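Long-range contact in glycosyl hydrolase (Rhizobium leguminosarum bv. trifolii, PDB 5NDX), which probably hydrolyses O-glycosidic bonds as a family 39 glycosidase, the bacterial orthologue of human alpha-L-iduronidase: residues A[208-220]-A[249-262]. The protein carries 2 engineered substitutions. Residues are numbered along the deposited sequence; the frame is centred on the assembly and turned at random.
Sequences GDGPPRIDYISIH and LKEHHPRLAGLPIV. With 8U8 ((2~{R},3~{S},4~{S},5~{R},6~{S})-6-(4-methyl-2-oxidanylidene-chromen-7-yl)oxy-3,4,5-tris(oxidanyl)oxane-2-carboxylic acid), chain N.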
loop_
_atom_site.group_PDB
_atom_site.type_symbol
_atom_site.label_atom_id
_atom_site.label_comp_id
_atom_site.label_asym_id
_atom_site.label_seq_id
_atom_site.Cartn_x
_atom_site.Cartn_y
_atom_site.Cartn_z
ATOM N N GLY A 208 -36.571 14.959 -1.235
ATOM C CA GLY A 208 -37.091 15.340 0.093
ATOM C C GLY A 208 -37.614 14.116 0.770
ATOM O O GLY A 208 -38.497 14.187 1.616
ATOM N N ASP A 209 -36.986 13.003 0.439
ATOM C CA ASP A 209 -37.667 11.743 0.338
ATOM C C ASP A 209 -36.723 10.674 0.851
ATOM O O ASP A 209 -36.131 9.926 0.083
ATOM C CB ASP A 209 -38.028 11.513 -1.135
ATOM C CG ASP A 209 -38.671 10.163 -1.381
ATOM O OD1 ASP A 209 -39.456 9.711 -0.512
ATOM O OD2 ASP A 209 -38.384 9.556 -2.439
ATOM N N GLY A 210 -36.576 10.632 2.168
ATOM C CA GLY A 210 -35.756 9.620 2.795
ATOM C C GLY A 210 -34.284 10.000 2.820
ATOM O O GLY A 210 -33.858 10.982 2.188
ATOM N N PRO A 211 -33.498 9.224 3.576
ATOM C CA PRO A 211 -32.091 9.568 3.795
ATOM C C PRO A 211 -31.234 9.303 2.559
ATOM O O PRO A 211 -31.540 8.396 1.790
ATOM C CB PRO A 211 -31.685 8.651 4.955
ATOM C CG PRO A 211 -32.572 7.464 4.802
ATOM C CD PRO A 211 -33.874 7.948 4.215
ATOM N N PRO A 212 -30.163 10.094 2.360
ATOM C CA PRO A 212 -29.210 9.733 1.300
ATOM C C PRO A 212 -28.561 8.371 1.589
ATOM O O PRO A 212 -28.419 7.979 2.752
ATOM C CB PRO A 212 -28.175 10.853 1.379
ATOM C CG PRO A 212 -28.174 11.217 2.813
ATOM C CD PRO A 212 -29.624 11.168 3.215
ATOM N N ARG A 213 -28.264 7.630 0.537
ATOM C CA ARG A 213 -27.653 6.311 0.679
ATOM C C ARG A 213 -26.235 6.417 1.276
ATOM O O ARG A 213 -25.569 7.466 1.175
ATOM C CB ARG A 213 -27.592 5.597 -0.664
ATOM C CG ARG A 213 -26.680 6.248 -1.702
ATOM C CD ARG A 213 -26.661 5.391 -2.968
ATOM N NE ARG A 213 -26.082 6.148 -4.083
ATOM C CZ ARG A 213 -24.803 6.103 -4.487
ATOM N NH1 ARG A 213 -23.903 5.305 -3.888
ATOM N NH2 ARG A 213 -24.419 6.855 -5.521
ATOM N N ILE A 214 -25.822 5.337 1.924
ATOM C CA ILE A 214 -24.448 5.179 2.389
ATOM C C ILE A 214 -24.072 3.719 2.171
ATOM O O ILE A 214 -24.764 2.808 2.631
ATOM C CB ILE A 214 -24.251 5.667 3.842
ATOM C CG1 ILE A 214 -22.771 5.544 4.251
ATOM C CG2 ILE A 214 -25.133 4.904 4.816
ATOM C CD1 ILE A 214 -22.397 6.344 5.496
ATOM N N ASP A 215 -23.004 3.503 1.409
ATOM C CA ASP A 215 -22.583 2.165 1.030
ATOM C C ASP A 215 -21.507 1.621 1.954
ATOM O O ASP A 215 -21.290 0.439 1.960
ATOM C CB ASP A 215 -22.090 2.185 -0.392
ATOM C CG ASP A 215 -23.201 2.579 -1.380
ATOM O OD1 ASP A 215 -24.244 1.930 -1.337
ATOM O OD2 ASP A 215 -23.054 3.539 -2.153
ATOM N N TYR A 216 -20.848 2.479 2.726
ATOM C CA TYR A 216 -19.820 2.020 3.699
ATOM C C TYR A 216 -19.588 3.120 4.715
ATOM O O TYR A 216 -19.804 4.299 4.433
ATOM C CB TYR A 216 -18.506 1.578 2.977
ATOM C CG TYR A 216 -17.810 2.725 2.306
ATOM C CD1 TYR A 216 -16.955 3.541 3.016
ATOM C CD2 TYR A 216 -18.073 3.056 0.976
ATOM C CE1 TYR A 216 -16.328 4.643 2.417
ATOM C CE2 TYR A 216 -17.474 4.149 0.376
ATOM C CZ TYR A 216 -16.578 4.938 1.103
ATOM O OH TYR A 216 -15.964 6.058 0.554
ATOM N N ILE A 217 -19.105 2.728 5.886
ATOM C CA ILE A 217 -18.769 3.647 6.932
ATOM C C ILE A 217 -17.251 3.729 7.089
ATOM O O ILE A 217 -16.597 2.715 7.317
ATOM C CB ILE A 217 -19.443 3.199 8.242
ATOM C CG1 ILE A 217 -20.974 3.267 8.072
ATOM C CG2 ILE A 217 -19.027 4.106 9.382
ATOM C CD1 ILE A 217 -21.723 2.435 9.072
ATOM N N SER A 218 -16.697 4.939 6.998
ATOM C CA SER A 218 -15.269 5.119 7.102
ATOM C C SER A 218 -14.874 6.022 8.256
ATOM O O SER A 218 -15.493 7.073 8.478
ATOM C CB SER A 218 -14.675 5.648 5.797
ATOM O OG SER A 218 -15.217 6.885 5.476
ATOM N N ILE A 219 -13.825 5.605 8.957
ATOM C CA ILE A 219 -13.171 6.377 10.001
ATOM C C ILE A 219 -11.652 6.256 9.872
ATOM O O ILE A 219 -11.191 5.357 9.159
ATOM C CB ILE A 219 -13.581 5.850 11.391
ATOM C CG1 ILE A 219 -13.269 4.375 11.553
ATOM C CG2 ILE A 219 -15.075 6.064 11.614
ATOM C CD1 ILE A 219 -13.612 3.861 12.941
ATOM N N HIS A 220 -10.890 7.156 10.516
ATOM C CA HIS A 220 -9.467 6.941 10.734
ATOM C C HIS A 220 -9.241 6.565 12.199
ATOM O O HIS A 220 -9.693 7.261 13.100
ATOM C CB HIS A 220 -8.511 8.150 10.608
ATOM C CG HIS A 220 -8.889 9.192 9.654
ATOM N ND1 HIS A 220 -9.579 8.935 8.498
ATOM C CD2 HIS A 220 -8.597 10.509 9.644
ATOM C CE1 HIS A 220 -9.693 10.041 7.799
ATOM N NE2 HIS A 220 -9.153 11.020 8.494
ATOM N N LEU A 249 -23.051 1.750 16.562
ATOM C CA LEU A 249 -23.983 1.539 15.470
ATOM C C LEU A 249 -25.010 0.460 15.780
ATOM O O LEU A 249 -26.170 0.628 15.417
ATOM C CB LEU A 249 -23.283 1.164 14.154
ATOM C CG LEU A 249 -22.286 2.182 13.596
ATOM C CD1 LEU A 249 -21.470 1.589 12.469
ATOM C CD2 LEU A 249 -22.979 3.430 13.126
ATOM N N LYS A 250 -24.590 -0.641 16.397
ATOM C CA LYS A 250 -25.507 -1.724 16.702
ATOM C C LYS A 250 -26.627 -1.205 17.636
ATOM O O LYS A 250 -27.770 -1.529 17.424
ATOM C CB LYS A 250 -24.816 -2.939 17.332
ATOM C CG LYS A 250 -24.000 -3.831 16.389
ATOM C CD LYS A 250 -23.488 -5.079 17.137
ATOM C CE LYS A 250 -22.439 -5.888 16.362
ATOM N NZ LYS A 250 -22.819 -6.352 14.981
ATOM N N GLU A 251 -26.272 -0.375 18.616
ATOM C CA GLU A 251 -27.214 0.143 19.592
ATOM C C GLU A 251 -28.103 1.235 19.015
ATOM O O GLU A 251 -29.312 1.177 19.174
ATOM C CB GLU A 251 -26.480 0.689 20.810
ATOM C CG GLU A 251 -27.324 0.712 22.084
ATOM C CD GLU A 251 -26.888 1.810 23.047
ATOM O OE1 GLU A 251 -26.175 1.529 24.044
ATOM O OE2 GLU A 251 -27.241 2.976 22.779
ATOM N N HIS A 252 -27.509 2.220 18.348
ATOM C CA HIS A 252 -28.238 3.409 17.883
ATOM C C HIS A 252 -28.732 3.415 16.458
ATOM O O HIS A 252 -29.638 4.172 16.148
ATOM C CB HIS A 252 -27.373 4.645 18.057
ATOM C CG HIS A 252 -27.163 5.000 19.476
ATOM N ND1 HIS A 252 -25.937 4.914 20.090
ATOM C CD2 HIS A 252 -28.040 5.392 20.424
ATOM C CE1 HIS A 252 -26.059 5.267 21.356
ATOM N NE2 HIS A 252 -27.328 5.560 21.581
ATOM N N HIS A 253 -28.087 2.663 15.570
ATOM C CA HIS A 253 -28.432 2.685 14.151
ATOM C C HIS A 253 -28.296 1.280 13.584
ATOM O O HIS A 253 -27.516 1.057 12.653
ATOM C CB HIS A 253 -27.558 3.686 13.362
ATOM C CG HIS A 253 -27.581 5.084 13.893
ATOM N ND1 HIS A 253 -26.513 5.636 14.575
ATOM C CD2 HIS A 253 -28.534 6.045 13.866
ATOM C CE1 HIS A 253 -26.791 6.881 14.917
ATOM N NE2 HIS A 253 -28.018 7.149 14.510
ATOM N N PRO A 254 -29.059 0.317 14.139
ATOM C CA PRO A 254 -28.897 -1.096 13.756
ATOM C C PRO A 254 -29.019 -1.369 12.261
ATOM O O PRO A 254 -28.411 -2.305 11.771
ATOM C CB PRO A 254 -30.019 -1.819 14.540
ATOM C CG PRO A 254 -31.003 -0.741 14.932
ATOM C CD PRO A 254 -30.159 0.494 15.118
ATOM N N ARG A 255 -29.766 -0.549 11.534
ATOM C CA ARG A 255 -29.891 -0.725 10.081
ATOM C C ARG A 255 -28.569 -0.484 9.337
ATOM O O ARG A 255 -28.405 -0.966 8.243
ATOM C CB ARG A 255 -30.982 0.209 9.507
ATOM C CG ARG A 255 -31.452 -0.183 8.112
ATOM C CD ARG A 255 -32.665 0.603 7.553
ATOM N NE ARG A 255 -32.275 1.747 6.691
ATOM C CZ ARG A 255 -32.049 2.997 7.119
ATOM N NH1 ARG A 255 -32.172 3.288 8.405
ATOM N NH2 ARG A 255 -31.700 3.964 6.260
ATOM N N LEU A 256 -27.669 0.313 9.907
ATOM C CA LEU A 256 -26.359 0.592 9.315
ATOM C C LEU A 256 -25.210 -0.306 9.814
ATOM O O LEU A 256 -24.162 -0.347 9.191
ATOM C CB LEU A 256 -25.982 2.057 9.546
ATOM C CG LEU A 256 -27.018 3.119 9.111
ATOM C CD1 LEU A 256 -26.534 4.493 9.527
ATOM C CD2 LEU A 256 -27.354 3.130 7.634
ATOM N N ALA A 257 -25.418 -1.028 10.913
ATOM C CA ALA A 257 -24.329 -1.688 11.647
ATOM C C ALA A 257 -23.623 -2.807 10.873
ATOM O O ALA A 257 -22.469 -3.092 11.169
ATOM C CB ALA A 257 -24.811 -2.219 13.004
ATOM N N GLY A 258 -24.329 -3.424 9.930
ATOM C CA GLY A 258 -23.804 -4.446 9.040
ATOM C C GLY A 258 -23.123 -3.938 7.761
ATOM O O GLY A 258 -22.607 -4.757 6.997
ATOM N N LEU A 259 -23.073 -2.622 7.554
ATOM C CA LEU A 259 -22.410 -2.056 6.381
ATOM C C LEU A 259 -20.875 -2.300 6.388
ATOM O O LEU A 259 -20.271 -2.519 7.439
ATOM C CB LEU A 259 -22.656 -0.547 6.259
ATOM C CG LEU A 259 -24.053 -0.089 5.798
ATOM C CD1 LEU A 259 -24.178 1.432 5.887
ATOM C CD2 LEU A 259 -24.369 -0.570 4.385
ATOM N N PRO A 260 -20.268 -2.280 5.211
ATOM C CA PRO A 260 -18.812 -2.339 5.152
ATOM C C PRO A 260 -18.168 -1.238 6.006
ATOM O O PRO A 260 -18.614 -0.090 5.983
ATOM C CB PRO A 260 -18.508 -2.202 3.649
ATOM C CG PRO A 260 -19.747 -2.759 2.949
ATOM C CD PRO A 260 -20.904 -2.416 3.876
ATOM N N ILE A 261 -17.201 -1.632 6.815
ATOM C CA ILE A 261 -16.439 -0.704 7.690
ATOM C C ILE A 261 -15.057 -0.521 7.102
ATOM O O ILE A 261 -14.391 -1.516 6.732
ATOM C CB ILE A 261 -16.274 -1.271 9.112
ATOM C CG1 ILE A 261 -17.641 -1.612 9.717
ATOM C CG2 ILE A 261 -15.558 -0.277 10.025
ATOM C CD1 ILE A 261 -18.595 -0.427 9.830
ATOM N N VAL A 262 -14.621 0.733 7.027
ATOM C CA VAL A 262 -13.354 1.083 6.401
ATOM C C VAL A 262 -12.555 1.953 7.373
ATOM O O VAL A 262 -13.112 2.897 7.944
ATOM C CB VAL A 262 -13.645 1.834 5.110
ATOM C CG1 VAL A 262 -12.376 2.457 4.531
ATOM C CG2 VAL A 262 -14.323 0.881 4.122
HETATM C C15 8U8 N . -13.972 2.068 0.446
HETATM C C13 8U8 N . -14.392 0.748 0.266
HETATM C C14 8U8 N . -15.689 0.380 0.598
HETATM C C16 8U8 N . -16.132 -0.912 0.348
HETATM O O9 8U8 N . -17.260 -1.235 0.697
HETATM O O8 8U8 N . -15.280 -1.847 -0.152
HETATM C C11 8U8 N . -14.033 -1.495 -0.527
HETATM C C10 8U8 N . -13.290 -2.488 -1.116
HETATM C C12 8U8 N . -13.558 -0.208 -0.323
HETATM C C7 8U8 N . -12.261 0.073 -0.754
HETATM C C8 8U8 N . -11.501 -0.933 -1.342
HETATM C C9 8U8 N . -12.006 -2.220 -1.540
HETATM O O2 8U8 N . -11.219 -3.169 -2.142
HETATM C C5 8U8 N . -11.854 -4.322 -2.756
HETATM O O1 8U8 N . -11.943 -5.225 -1.640
HETATM C C1 8U8 N . -12.406 -6.572 -1.886
HETATM C C6 8U8 N . -13.896 -6.590 -2.380
HETATM O O7 8U8 N . -14.644 -5.639 -2.077
HETATM O O6 8U8 N . -14.229 -7.536 -3.110
HETATM C C2 8U8 N . -11.448 -7.168 -2.915
HETATM O O5 8U8 N . -11.779 -8.554 -3.238
HETATM C C3 8U8 N . -11.434 -6.298 -4.192
HETATM O O4 8U8 N . -10.477 -6.839 -5.065
HETATM C C4 8U8 N . -11.002 -4.872 -3.846
HETATM O O3 8U8 N . -11.079 -4.008 -4.982
#
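Ile217 and Val262 join neighbouring parallel strands, 216-219 and 261-263, the sixth and seventh of the TIM barrel, linked by a beta-alpha-beta crossover through helix 235-252. Three backbone hydrogen bonds fix the register. Ile217 N donates to Pro260 O (2.9 Å), Val262 N to Ile217 O (2.8 Å) and Ile219 N to Val262 O (3.0 Å).

Apolar packing forms on the helix side of the strands. Ile217 CG1 stands anti to the carbonyl carbon (chi1 -64°), and CD1 at its end meets Leu249 CD1 of the helix tip to tip at 3.5 Å. Ile261 CD1 lies against Ile217 CB, and Met196 of helix 190-200 touches both Ile217 and Leu249. Ile214 CG2 packs on Leu259 CD1; the Ile214 side chain crosses that of Leu256 at about a right angle, bringing CG2 to Leu256 CD2. Arg255, salt-bridged to Asp200, rests NH2 beside Pro211 CG.

On the other face Ser218 CB meets Val262 CB, and Ser218 OG is hydrogen-bonded to Glu142. Tyr216 carries the ligand contact: the coumarin methyl C15 of 8U8 sits 3.9 Å above its ring, over the centre, and Tyr216 OH is hydrogen-bonded to Phe141 O. The coumarin is turned steeply to this ring, with C15 and C14 against its face. With an alanine in place of Tyr216, both would probably lose that face, and Phe141 O its hydroxyl partner. This ligand lies where the strands begin; a second 8U8 touches His220. Val262 CG2 approaches coumarin C14, while Pro260 CB comes within 3.3 Å of the lactone carbonyl oxygen O9 of 8U8.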